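N-acetylneuraminate lyase (PDB 4WOZ) is a TIM-barrel lyase of the dihydrodipicolinate synthetase family, with four chains in its assembly. Local coordinates at residues Thr13-Ile18 with Asn193-Ala198; Tyr111-Ala116 with Val140-Ile145; Met157-Phe162 with Phe181-Arg186; Val174-Ala179 with Ala198-Met203. One frame throughout, in Å; residues are numbered along the deposited sequence.

Contact 1: Thr13-Ile18 with Asn193-Ala198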
loop_
_atom_site.group_PDB
_atom_site.type_symbol
_atom_site.label_atom_id
_atom_site.label_comp_id
_atom_site.label_asym_id
_atom_site.label_seq_id
_atom_site.Cartn_x
_atom_site.Cartn_y
_atom_site.Cartn_z
ATOM N N THR A 13 -13.604 25.315 28.781
ATOM C CA THR A 13 -12.135 25.516 28.611
ATOM C C THR A 13 -11.751 25.583 27.134
ATOM O O THR A 13 -12.149 24.728 26.343
ATOM C CB THR A 13 -11.335 24.366 29.270
ATOM O OG1 THR A 13 -11.633 24.318 30.670
ATOM C CG2 THR A 13 -9.838 24.577 29.084
ATOM N N ASP A 14 -10.989 26.609 26.762
ATOM C CA ASP A 14 -10.539 26.760 25.382
ATOM C C ASP A 14 -9.410 25.747 25.207
ATOM O O ASP A 14 -8.418 25.797 25.926
ATOM C CB ASP A 14 -10.017 28.177 25.142
ATOM C CG ASP A 14 -9.810 28.478 23.672
ATOM O OD1 ASP A 14 -10.817 28.554 22.933
ATOM O OD2 ASP A 14 -8.642 28.629 23.253
ATOM N N MET A 15 -9.554 24.837 24.248
ATOM C CA MET A 15 -8.558 23.791 24.044
ATOM C C MET A 15 -7.411 24.067 23.069
ATOM O O MET A 15 -6.606 23.173 22.801
ATOM C CB MET A 15 -9.263 22.498 23.632
ATOM C CG MET A 15 -10.374 22.059 24.575
ATOM S SD MET A 15 -9.857 21.909 26.289
ATOM C CE MET A 15 -8.677 20.555 26.176
ATOM N N LYS A 16 -7.320 25.279 22.537
ATOM C CA LYS A 16 -6.239 25.595 21.606
ATOM C C LYS A 16 -4.891 25.558 22.320
ATOM O O LYS A 16 -4.812 25.826 23.516
ATOM C CB LYS A 16 -6.462 26.974 20.981
ATOM C CG LYS A 16 -7.736 27.049 20.156
ATOM C CD LYS A 16 -7.900 28.378 19.449
ATOM C CE LYS A 16 -9.215 28.405 18.675
ATOM N NZ LYS A 16 -9.394 29.664 17.909
ATOM N N GLY A 17 -3.832 25.212 21.597
ATOM C CA GLY A 17 -2.523 25.180 22.226
ATOM C C GLY A 17 -1.629 24.009 21.875
ATOM O O GLY A 17 -1.972 23.172 21.041
ATOM N N ILE A 18 -0.473 23.965 22.532
ATOM C CA ILE A 18 0.520 22.917 22.323
ATOM C C ILE A 18 0.377 21.860 23.407
ATOM O O ILE A 18 0.485 22.166 24.594
ATOM C CB ILE A 18 1.950 23.492 22.396
ATOM C CG1 ILE A 18 2.097 24.652 21.412
ATOM C CG2 ILE A 18 2.972 22.400 22.106
ATOM C CD1 ILE A 18 1.848 24.275 19.970
ATOM N N ASN A 193 -15.180 26.254 12.369
ATOM C CA ASN A 193 -15.665 26.326 13.744
ATOM C C ASN A 193 -15.217 25.147 14.605
ATOM O O ASN A 193 -15.637 25.018 15.756
ATOM C CB ASN A 193 -17.199 26.404 13.739
ATOM C CG ASN A 193 -17.844 25.225 13.019
ATOM O OD1 ASN A 193 -17.413 24.827 11.928
ATOM N ND2 ASN A 193 -18.890 24.669 13.619
ATOM N N LYS A 194 -14.371 24.289 14.046
ATOM C CA LYS A 194 -13.869 23.125 14.771
ATOM C C LYS A 194 -12.367 23.260 15.009
ATOM O O LYS A 194 -11.679 23.967 14.284
ATOM C CB LYS A 194 -14.146 21.851 13.969
ATOM C CG LYS A 194 -15.622 21.611 13.644
ATOM C CD LYS A 194 -16.433 21.297 14.901
ATOM C CE LYS A 194 -17.866 20.918 14.551
ATOM N NZ LYS A 194 -18.627 20.418 15.729
ATOM N N LEU A 195 -11.859 22.579 16.027
ATOM C CA LEU A 195 -10.435 22.636 16.327
ATOM C C LEU A 195 -9.687 21.616 15.486
ATOM O O LEU A 195 -10.149 20.485 15.318
ATOM C CB LEU A 195 -10.184 22.330 17.804
ATOM C CG LEU A 195 -10.767 23.280 18.844
ATOM C CD1 LEU A 195 -10.558 22.693 20.231
ATOM C CD2 LEU A 195 -10.099 24.647 18.719
ATOM N N ILE A 196 -8.540 22.012 14.946
ATOM C CA ILE A 196 -7.736 21.083 14.158
ATOM C C ILE A 196 -6.330 21.039 14.742
ATOM O O ILE A 196 -5.627 22.043 14.767
ATOM C CB ILE A 196 -7.660 21.491 12.672
ATOM C CG1 ILE A 196 -9.067 21.523 12.063
ATOM C CG2 ILE A 196 -6.799 20.473 11.905
ATOM C CD1 ILE A 196 -9.106 22.041 10.639
ATOM N N PHE A 197 -5.933 19.866 15.222
ATOM C CA PHE A 197 -4.616 19.694 15.817
ATOM C C PHE A 197 -3.683 18.915 14.912
ATOM O O PHE A 197 -4.067 17.895 14.344
ATOM C CB PHE A 197 -4.732 18.958 17.152
ATOM C CG PHE A 197 -5.423 19.741 18.220
ATOM C CD1 PHE A 197 -4.738 20.715 18.942
ATOM C CD2 PHE A 197 -6.765 19.510 18.509
ATOM C CE1 PHE A 197 -5.380 21.443 19.938
ATOM C CE2 PHE A 197 -7.414 20.232 19.503
ATOM C CZ PHE A 197 -6.721 21.200 20.219
ATOM N N ALA A 198 -2.456 19.408 14.787
ATOM C CA ALA A 198 -1.440 18.752 13.982
ATOM C C ALA A 198 -0.843 17.647 14.853
ATOM O O ALA A 198 -0.599 17.853 16.046
ATOM C CB ALA A 198 -0.358 19.755 13.584
#

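Contact 2: Tyr111-Ala116 with Val140-Ile145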
loop_
_atom_site.group_PDB
_atom_site.type_symbol
_atom_site.label_atom_id
_atom_site.label_comp_id
_atom_site.label_asym_id
_atom_site.label_seq_id
_atom_site.Cartn_x
_atom_site.Cartn_y
_atom_site.Cartn_z
ATOM N N TYR A 111 -11.281 15.953 33.355
ATOM C CA TYR A 111 -10.494 16.196 32.148
ATOM C C TYR A 111 -11.273 17.190 31.292
ATOM O O TYR A 111 -12.490 17.086 31.166
ATOM C CB TYR A 111 -10.249 14.894 31.367
ATOM C CG TYR A 111 -9.017 14.147 31.834
ATOM C CD1 TYR A 111 -8.998 13.511 33.071
ATOM C CD2 TYR A 111 -7.844 14.144 31.075
ATOM C CE1 TYR A 111 -7.839 12.895 33.554
ATOM C CE2 TYR A 111 -6.674 13.528 31.551
ATOM C CZ TYR A 111 -6.685 12.911 32.793
ATOM O OH TYR A 111 -5.540 12.347 33.309
ATOM N N ASP A 112 -10.559 18.152 30.719
ATOM C CA ASP A 112 -11.151 19.201 29.893
ATOM C C ASP A 112 -11.805 18.685 28.617
ATOM O O ASP A 112 -12.765 19.281 28.114
ATOM C CB ASP A 112 -10.079 20.235 29.543
ATOM C CG ASP A 112 -9.473 20.875 30.777
ATOM O OD1 ASP A 112 -10.157 21.700 31.425
ATOM O OD2 ASP A 112 -8.317 20.544 31.111
ATOM N N ALA A 113 -11.275 17.588 28.093
ATOM C CA ALA A 113 -11.810 16.985 26.885
ATOM C C ALA A 113 -11.321 15.553 26.749
ATOM O O ALA A 113 -10.380 15.132 27.430
ATOM C CB ALA A 113 -11.392 17.792 25.666
ATOM N N ILE A 114 -11.978 14.794 25.883
ATOM C CA ILE A 114 -11.563 13.424 25.654
ATOM C C ILE A 114 -11.263 13.267 24.174
ATOM O O ILE A 114 -11.665 14.098 23.354
ATOM C CB ILE A 114 -12.651 12.400 26.074
ATOM C CG1 ILE A 114 -13.874 12.515 25.164
ATOM C CG2 ILE A 114 -13.036 12.637 27.525
ATOM C CD1 ILE A 114 -14.915 11.430 25.401
ATOM N N SER A 115 -10.546 12.202 23.843
ATOM C CA SER A 115 -10.174 11.926 22.466
ATOM C C SER A 115 -10.364 10.437 22.237
ATOM O O SER A 115 -10.340 9.653 23.186
ATOM C CB SER A 115 -8.706 12.308 22.241
ATOM O OG SER A 115 -8.343 12.156 20.881
ATOM N N ALA A 116 -10.551 10.043 20.984
ATOM C CA ALA A 116 -10.740 8.630 20.673
ATOM C C ALA A 116 -10.178 8.269 19.311
ATOM O O ALA A 116 -10.606 8.798 18.288
ATOM C CB ALA A 116 -12.229 8.267 20.737
ATOM N N VAL A 140 -21.190 10.795 28.033
ATOM C CA VAL A 140 -20.729 11.723 29.059
ATOM C C VAL A 140 -20.971 13.195 28.753
ATOM O O VAL A 140 -21.334 13.574 27.638
ATOM C CB VAL A 140 -19.218 11.541 29.331
ATOM C CG1 VAL A 140 -18.934 10.116 29.769
ATOM C CG2 VAL A 140 -18.417 11.882 28.080
ATOM N N ASP A 141 -20.759 14.024 29.766
ATOM C CA ASP A 141 -20.934 15.460 29.633
ATOM C C ASP A 141 -19.552 16.065 29.411
ATOM O O ASP A 141 -18.970 16.667 30.312
ATOM C CB ASP A 141 -21.575 16.024 30.903
ATOM C CG ASP A 141 -21.888 17.500 30.791
ATOM O OD1 ASP A 141 -22.448 17.908 29.751
ATOM O OD2 ASP A 141 -21.584 18.251 31.743
ATOM N N ASN A 142 -19.033 15.888 28.201
ATOM C CA ASN A 142 -17.712 16.386 27.848
ATOM C C ASN A 142 -17.684 16.747 26.361
ATOM O O ASN A 142 -18.730 16.823 25.709
ATOM C CB ASN A 142 -16.665 15.301 28.145
ATOM C CG ASN A 142 -15.334 15.873 28.606
ATOM O OD1 ASN A 142 -14.830 16.839 28.037
ATOM N ND2 ASN A 142 -14.755 15.271 29.636
ATOM N N ARG A 143 -16.485 16.970 25.829
ATOM C CA ARG A 143 -16.304 17.306 24.419
ATOM C C ARG A 143 -15.274 16.341 23.840
ATOM O O ARG A 143 -14.310 15.980 24.517
ATOM C CB ARG A 143 -15.818 18.750 24.283
ATOM C CG ARG A 143 -16.779 19.771 24.868
ATOM C CD ARG A 143 -16.122 21.135 25.037
ATOM N NE ARG A 143 -15.038 21.110 26.018
ATOM C CZ ARG A 143 -14.251 22.149 26.289
ATOM N NH1 ARG A 143 -14.423 23.300 25.649
ATOM N NH2 ARG A 143 -13.291 22.039 27.200
ATOM N N LEU A 144 -15.465 15.924 22.592
ATOM C CA LEU A 144 -14.536 14.971 21.999
ATOM C C LEU A 144 -13.777 15.402 20.747
ATOM O O LEU A 144 -14.302 16.090 19.865
ATOM C CB LEU A 144 -15.265 13.646 21.719
ATOM C CG LEU A 144 -14.415 12.497 21.168
ATOM C CD1 LEU A 144 -14.979 11.174 21.617
ATOM C CD2 LEU A 144 -14.369 12.571 19.654
ATOM N N ILE A 145 -12.527 14.959 20.688
ATOM C CA ILE A 145 -11.646 15.233 19.569
ATOM C C ILE A 145 -11.354 13.905 18.869
ATOM O O ILE A 145 -11.011 12.921 19.518
ATOM C CB ILE A 145 -10.317 15.838 20.055
ATOM C CG1 ILE A 145 -10.572 17.213 20.677
ATOM C CG2 ILE A 145 -9.328 15.933 18.900
ATOM C CD1 ILE A 145 -9.386 17.755 21.439
#

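Contact 3: Met157-Phe162 with Phe181-Arg186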
loop_
_atom_site.group_PDB
_atom_site.type_symbol
_atom_site.label_atom_id
_atom_site.label_comp_id
_atom_site.label_asym_id
_atom_site.label_seq_id
_atom_site.Cartn_x
_atom_site.Cartn_y
_atom_site.Cartn_z
ATOM N N MET A 157 -10.174 8.416 6.554
ATOM C CA MET A 157 -11.451 9.122 6.570
ATOM C C MET A 157 -11.444 10.187 5.472
ATOM O O MET A 157 -10.423 10.832 5.238
ATOM C CB MET A 157 -11.645 9.801 7.927
ATOM C CG MET A 157 -13.070 9.829 8.450
ATOM S SD MET A 157 -13.419 8.396 9.490
ATOM C CE MET A 157 -12.414 8.775 10.927
ATOM N N SER A 158 -12.582 10.372 4.805
ATOM C CA SER A 158 -12.694 11.371 3.745
ATOM C C SER A 158 -13.259 12.666 4.324
ATOM O O SER A 158 -13.699 12.694 5.472
ATOM C CB SER A 158 -13.620 10.868 2.638
ATOM O OG SER A 158 -14.951 10.757 3.111
ATOM N N LEU A 159 -13.255 13.730 3.525
ATOM C CA LEU A 159 -13.769 15.024 3.968
ATOM C C LEU A 159 -15.251 14.946 4.336
ATOM O O LEU A 159 -15.681 15.509 5.343
ATOM C CB LEU A 159 -13.569 16.080 2.873
ATOM C CG LEU A 159 -14.022 17.518 3.176
ATOM C CD1 LEU A 159 -13.201 18.100 4.323
ATOM C CD2 LEU A 159 -13.865 18.379 1.927
ATOM N N ASP A 160 -16.023 14.241 3.517
ATOM C CA ASP A 160 -17.458 14.091 3.744
ATOM C C ASP A 160 -17.777 13.305 5.011
ATOM O O ASP A 160 -18.750 13.602 5.709
ATOM C CB ASP A 160 -18.105 13.401 2.544
ATOM C CG ASP A 160 -17.865 14.149 1.250
ATOM O OD1 ASP A 160 -16.684 14.314 0.867
ATOM O OD2 ASP A 160 -18.857 14.573 0.619
ATOM N N GLN A 161 -16.961 12.298 5.298
ATOM C CA GLN A 161 -17.160 11.475 6.485
ATOM C C GLN A 161 -16.889 12.289 7.748
ATOM O O GLN A 161 -17.608 12.169 8.740
ATOM C CB GLN A 161 -16.257 10.241 6.417
ATOM C CG GLN A 161 -16.607 9.322 5.253
ATOM C CD GLN A 161 -15.683 8.131 5.148
ATOM O OE1 GLN A 161 -14.473 8.284 4.993
ATOM N NE2 GLN A 161 -16.250 6.933 5.231
ATOM N N PHE A 162 -15.849 13.120 7.708
ATOM C CA PHE A 162 -15.528 13.972 8.845
ATOM C C PHE A 162 -16.714 14.899 9.078
ATOM O O PHE A 162 -17.057 15.215 10.216
ATOM C CB PHE A 162 -14.270 14.796 8.562
ATOM C CG PHE A 162 -12.997 14.106 8.952
ATOM C CD1 PHE A 162 -12.701 13.881 10.292
ATOM C CD2 PHE A 162 -12.100 13.665 7.985
ATOM C CE1 PHE A 162 -11.527 13.224 10.663
ATOM C CE2 PHE A 162 -10.924 13.007 8.346
ATOM C CZ PHE A 162 -10.636 12.786 9.685
ATOM N N PHE A 181 -1.777 17.173 3.324
ATOM C CA PHE A 181 -2.053 18.588 3.503
ATOM C C PHE A 181 -3.170 19.117 2.620
ATOM O O PHE A 181 -3.669 20.218 2.841
ATOM C CB PHE A 181 -0.775 19.398 3.318
ATOM C CG PHE A 181 0.203 19.226 4.445
ATOM C CD1 PHE A 181 0.809 17.996 4.677
ATOM C CD2 PHE A 181 0.502 20.286 5.292
ATOM C CE1 PHE A 181 1.702 17.825 5.742
ATOM C CE2 PHE A 181 1.391 20.129 6.358
ATOM C CZ PHE A 181 1.992 18.896 6.581
ATOM N N TYR A 182 -3.563 18.338 1.619
ATOM C CA TYR A 182 -4.668 18.735 0.756
ATOM C C TYR A 182 -5.917 18.602 1.634
ATOM O O TYR A 182 -6.696 19.543 1.765
ATOM C CB TYR A 182 -4.747 17.808 -0.467
ATOM C CG TYR A 182 -5.925 18.042 -1.397
ATOM C CD1 TYR A 182 -6.598 19.263 -1.430
ATOM C CD2 TYR A 182 -6.360 17.033 -2.254
ATOM C CE1 TYR A 182 -7.682 19.471 -2.295
ATOM C CE2 TYR A 182 -7.432 17.228 -3.124
ATOM C CZ TYR A 182 -8.089 18.447 -3.139
ATOM O OH TYR A 182 -9.149 18.626 -3.995
ATOM N N LEU A 183 -6.082 17.435 2.254
ATOM C CA LEU A 183 -7.219 17.187 3.140
ATOM C C LEU A 183 -7.195 18.133 4.341
ATOM O O LEU A 183 -8.242 18.592 4.803
ATOM C CB LEU A 183 -7.198 15.740 3.644
ATOM C CG LEU A 183 -8.327 15.364 4.611
ATOM C CD1 LEU A 183 -9.668 15.456 3.904
ATOM C CD2 LEU A 183 -8.113 13.954 5.137
ATOM N N LEU A 184 -6.003 18.421 4.853
ATOM C CA LEU A 184 -5.890 19.313 6.002
ATOM C C LEU A 184 -6.426 20.701 5.651
ATOM O O LEU A 184 -7.208 21.291 6.406
ATOM C CB LEU A 184 -4.431 19.407 6.465
ATOM C CG LEU A 184 -4.154 20.356 7.639
ATOM C CD1 LEU A 184 -5.106 20.053 8.790
ATOM C CD2 LEU A 184 -2.702 20.204 8.092
ATOM N N GLU A 185 -5.997 21.214 4.505
ATOM C CA GLU A 185 -6.426 22.522 4.022
ATOM C C GLU A 185 -7.944 22.522 3.822
ATOM O O GLU A 185 -8.624 23.484 4.182
ATOM C CB GLU A 185 -5.712 22.831 2.703
ATOM C CG GLU A 185 -6.086 24.134 2.029
ATOM C CD GLU A 185 -7.391 24.045 1.261
ATOM O OE1 GLU A 185 -7.658 22.979 0.671
ATOM O OE2 GLU A 185 -8.139 25.042 1.241
ATOM N N ARG A 186 -8.458 21.438 3.248
ATOM C CA ARG A 186 -9.892 21.289 3.005
ATOM C C ARG A 186 -10.651 21.283 4.329
ATOM O O ARG A 186 -11.706 21.905 4.452
ATOM C CB ARG A 186 -10.173 19.986 2.248
ATOM C CG ARG A 186 -9.774 19.983 0.781
ATOM C CD ARG A 186 -10.684 20.880 -0.078
ATOM N NE ARG A 186 -10.279 22.285 -0.066
ATOM C CZ ARG A 186 -10.962 23.265 -0.650
ATOM N NH1 ARG A 186 -12.091 22.998 -1.298
ATOM N NH2 ARG A 186 -10.524 24.516 -0.581
#

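Contact 4: Val174-Ala179 with Ala198-Met203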
loop_
_atom_site.group_PDB
_atom_site.type_symbol
_atom_site.label_atom_id
_atom_site.label_comp_id
_atom_site.label_asym_id
_atom_site.label_seq_id
_atom_site.Cartn_x
_atom_site.Cartn_y
_atom_site.Cartn_z
ATOM N N VAL A 174 -10.455 17.589 15.791
ATOM C CA VAL A 174 -9.768 16.410 15.284
ATOM C C VAL A 174 -8.251 16.539 15.396
ATOM O O VAL A 174 -7.701 17.627 15.228
ATOM C CB VAL A 174 -10.114 16.179 13.795
ATOM C CG1 VAL A 174 -9.724 17.404 12.979
ATOM C CG2 VAL A 174 -9.384 14.949 13.267
ATOM N N LYS A 175 -7.589 15.426 15.703
ATOM C CA LYS A 175 -6.135 15.388 15.775
ATOM C C LYS A 175 -5.746 14.751 14.451
ATOM O O LYS A 175 -5.885 13.540 14.270
ATOM C CB LYS A 175 -5.649 14.512 16.927
ATOM C CG LYS A 175 -4.137 14.348 16.946
ATOM C CD LYS A 175 -3.693 13.324 17.971
ATOM C CE LYS A 175 -2.214 12.988 17.809
ATOM N NZ LYS A 175 -1.787 11.910 18.747
ATOM N N PHE A 176 -5.280 15.582 13.529
ATOM C CA PHE A 176 -4.901 15.150 12.191
ATOM C C PHE A 176 -3.467 14.639 12.168
ATOM O O PHE A 176 -2.531 15.435 12.137
ATOM C CB PHE A 176 -5.037 16.339 11.233
ATOM C CG PHE A 176 -5.264 15.951 9.801
ATOM C CD1 PHE A 176 -6.495 15.444 9.392
ATOM C CD2 PHE A 176 -4.249 16.097 8.858
ATOM C CE1 PHE A 176 -6.712 15.087 8.064
ATOM C CE2 PHE A 176 -4.453 15.744 7.528
ATOM C CZ PHE A 176 -5.688 15.238 7.129
ATOM N N THR A 177 -3.288 13.320 12.176
ATOM C CA THR A 177 -1.941 12.757 12.156
ATOM C C THR A 177 -1.596 12.088 10.820
ATOM O O THR A 177 -0.816 11.140 10.773
ATOM C CB THR A 177 -1.744 11.744 13.314
ATOM O OG1 THR A 177 -2.148 12.348 14.548
ATOM C CG2 THR A 177 -0.274 11.344 13.439
ATOM N N ALA A 178 -2.185 12.596 9.739
ATOM C CA ALA A 178 -1.937 12.077 8.395
ATOM C C ALA A 178 -1.251 13.178 7.590
ATOM O O ALA A 178 -1.649 14.337 7.658
ATOM C CB ALA A 178 -3.248 11.684 7.734
ATOM N N ALA A 179 -0.228 12.815 6.823
ATOM C CA ALA A 179 0.518 13.796 6.038
ATOM C C ALA A 179 -0.159 14.262 4.750
ATOM O O ALA A 179 0.519 14.547 3.763
ATOM C CB ALA A 179 1.906 13.247 5.719
ATOM N N ALA A 198 -2.456 19.408 14.787
ATOM C CA ALA A 198 -1.440 18.752 13.982
ATOM C C ALA A 198 -0.843 17.647 14.853
ATOM O O ALA A 198 -0.599 17.853 16.046
ATOM C CB ALA A 198 -0.358 19.755 13.584
ATOM N N GLY A 199 -0.624 16.477 14.264
ATOM C CA GLY A 199 -0.060 15.374 15.016
ATOM C C GLY A 199 1.265 14.895 14.455
ATOM O O GLY A 199 1.767 13.844 14.848
ATOM N N PHE A 200 1.832 15.666 13.532
ATOM C CA PHE A 200 3.108 15.323 12.902
ATOM C C PHE A 200 4.170 16.358 13.272
ATOM O O PHE A 200 4.328 17.367 12.594
ATOM C CB PHE A 200 2.914 15.271 11.390
ATOM C CG PHE A 200 1.656 15.945 10.931
ATOM C CD1 PHE A 200 1.485 17.318 11.095
ATOM C CD2 PHE A 200 0.612 15.202 10.390
ATOM C CE1 PHE A 200 0.291 17.936 10.731
ATOM C CE2 PHE A 200 -0.584 15.813 10.023
ATOM C CZ PHE A 200 -0.745 17.181 10.196
ATOM N N ASP A 201 4.886 16.090 14.358
ATOM C CA ASP A 201 5.919 16.986 14.872
ATOM C C ASP A 201 6.895 17.503 13.818
ATOM O O ASP A 201 7.244 18.690 13.819
ATOM C CB ASP A 201 6.703 16.284 15.990
ATOM C CG ASP A 201 5.799 15.763 17.108
ATOM O OD1 ASP A 201 4.572 15.657 16.892
ATOM O OD2 ASP A 201 6.319 15.445 18.198
ATOM N N GLU A 202 7.338 16.613 12.931
ATOM C CA GLU A 202 8.292 16.971 11.884
ATOM C C GLU A 202 7.700 17.834 10.767
ATOM O O GLU A 202 8.421 18.249 9.860
ATOM C CB GLU A 202 8.909 15.710 11.261
ATOM C CG GLU A 202 7.932 14.839 10.471
ATOM C CD GLU A 202 7.117 13.894 11.344
ATOM O OE1 GLU A 202 6.662 14.312 12.430
ATOM O OE2 GLU A 202 6.917 12.730 10.933
ATOM N N MET A 203 6.395 18.096 10.831
ATOM C CA MET A 203 5.730 18.910 9.815
ATOM C C MET A 203 4.887 20.009 10.471
ATOM O O MET A 203 3.878 20.456 9.921
ATOM C CB MET A 203 4.849 18.019 8.928
ATOM C CG MET A 203 5.627 16.916 8.197
ATOM S SD MET A 203 4.618 15.853 7.101
ATOM C CE MET A 203 4.227 14.491 8.190
HETATM O O HOH W 1 0.966 12.911 17.859
#

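Contact 1: Thr13-Ile18 with Asn193-Ala198
Met15 and Lys16 close over the isobutyl group of Leu195 at the N-terminal end of a TIM barrel. Strand 17-21 is the first of the eight and strand 195-198 the seventh. Strand 214-217 lies between them in the sheet, so this pair meets through side chains rather than as a strand ladder.

The apolar part is centred on Leu195, whose two methyls serve different partners. CD1 of Leu195 lies 3.6 Å from CB of Met15. CD2 of Leu195 meets the aliphatic stem of Lys16, with Lys16 CG at 3.7 Å and Lys16 CE at 3.9 Å. Beyond CG the lysine chain is fully extended, and so it lays its methylene run across the leucine at an angle. Met15 behaves differently: bent at chi2 (-54°) and again at chi3 (-65°), it presents only its first carbon to Leu195 and turns its sulfur and end methyl away to Arg143 and Asp112. Met15 also packs on Ile88 of strand 86-90.

Polar partners lie at the ends of these segments. Lys16 NZ forms a long, weak ion pair with Asp213, while Lys86 NZ hydrogen-bonds to the carbonyls of Asp14 and Lys16. Gly17 makes backbone hydrogen bonds to Asp213 and Ala215, which ties strand 17-21 to strand 214-217.

The third kind of contact is a ring edge set against carbonyl oxygens. Phe197 turns its edge to the backbone leading into the first strand: Gly17 O is 4.0 Å from CE1 of Phe197, and Met15 O, which also hydrogen-bonds to Tyr19 OH, stands 3.3 Å from CZ of Phe197.

Contact 2: Tyr111-Ala116 with Val140-Ile145
Ile114 and Leu144 sit side by side in neighbouring parallel strands, and the backbone of Ile114 faces the other strand with both its N-H and its C=O. Ile114 N donates to Arg143 O at 3.0 Å, almost straight at 176°, and Ile114 O accepts from Ile145 N at 2.9 Å. One step on, Ala116 N reaches Ile145 O at 3.3 Å. The Ser115 hydroxyl lies close to that same Ile145 oxygen and is also hydrogen-bonded to Tyr54 OH.

Ahead of the strands, side chains take over from the ladder. Asn142 ND2 donates to Tyr111 O at 3.3 Å, approaching from above the carbonyl plane. The amide is held at its other end as well, since Asn142 OD1 accepts from Arg143 N at 2.8 Å. Arg143, bent at chi3 (-65°), swings its guanidinium round so that NH2 meets Asp112 O at 3.0 Å, with that oxygen near the guanidinium plane and the bond at 163°.

On the helix-facing side, CD1 of Ile114 touches CD1 of Leu144 at 3.8 Å, the two side chains crossing at a slant.

The next shell fixes these groups. Thr107 OG1 is a second polar partner of Asn142 ND2, Thr13 O takes NH1 of Arg143, and Ile136 of helix 126-138 lies over Ile114, Ala116 and Leu144. Strand 113-117, that helix and strand 144-147 together make a beta-alpha-beta crossover, the repeating unit of the TIM barrel.

Contact 3: Met157-Phe162 with Phe181-Arg186
Leu183 reaches across to the start of helix 159-165 with both methyls. CD1 of Leu183 lies 4.1 Å from CB of Leu159, and CD2 of Leu183 lies 3.9 Å from the carbonyl oxygen of Met157. With CG anti to the backbone N (chi1 179°), the Leu183 side chain carries its end closer to the other helix than its first bond would suggest. Leu159 answers one turn along: its CD2 rests 4.0 Å from CB of Arg186, the two side chains crossing. Phe162 adds a looser touch, its CE2 at 4.4 Å from CD2 of Leu183, while one ring face of Phe162 carries CG of Met157.

Between the two segments there are no hydrogen bonds. On the first of them Ser158 and Gln161 form a capping box: Ser158 N donates to Gln161 OE1 at 2.8 Å, on a lone pair of the amide oxygen, and Gln161 N returns a weak bond to Ser158 OG.

The charged groups of Glu185 and Arg186 face the second subunit. Arg186 grips Glu185 side-on, NE to OE1 at 2.8 Å and NH2 to OE2 at 3.0 Å. Asp251 of the second subunit takes Arg186 NH1, and its His247 and Asn250 bond to the Glu185 carboxylate. Two outer helices of the TIM barrel thus meet through leucines and the stem of an arginine, and both pack on strand 171-176, Phe162 on Val174 and Leu183 on Phe176.

Contact 4: Val174-Ala179 with Ala198-Met203
Phe176 and Phe200 form the dense half of this contact, at the C-terminal ends of neighbouring parallel TIM-barrel strands 171-176 and 195-198, where the chain leaves the sheet for loops. Their rings cross and meet rim to rim: CD2 of Phe176 is 3.9 Å from CZ of Phe200. Ala178 CB sits over the rim of one face of the Phe176 ring. Further along, the methyl end of Met203, bent at chi3 (-94°), comes down on Ala179, with Met203 CE 3.6 Å from Ala179 CB. Gly199 brings no side chain to the junction, and Thr177 packs directly on its backbone: CG2 of Thr177 lies 3.5 Å from Gly199 O. The Thr177 hydroxyl is buried here without a polar partner in the model. Phe176 and Ala198 are bridged in parallel register, but a bent hydrogen bond from Gly199 N to Phe176 O is doubtful, because that oxygen is crowded in the model.

The looser side belongs to Lys175 and a water, which accepts a weak bond from Lys175 NZ at 3.1 Å and donates to Gly199 O at 3.3 Å.

The Met203 side chain lies about 10 Å from the bound 2-(acetylamino)-2-deoxy-D-mannose. Around the contact, helix 181-190 backs Phe176, helix 204-209 lies against Phe200 through Ala207, and strand 144-147 flanks Lys175 and Thr177 with Tyr147.

Contacts 1 and 2 are buried at the barrel and contact 4 is partly buried there; contact 3, among the outer helices about 20 Å from the chain centre to its own, is peripheral yet buried, with the second subunit beside it. Contact 2 is the one dominated by backbone hydrogen bonds, as befits adjacent strands; contact 1 joins non-adjacent strands through apolar side chains and a ring edge. Contacts 1 and 4 share Ala198. In contact 4 the ladder comes down to a single bridge, and aromatic packing and a water add to it. Contacts 3 and 4 meet through Leu183 and Phe176, and both touch the second subunit, which neither contact 1 nor contact 2 does.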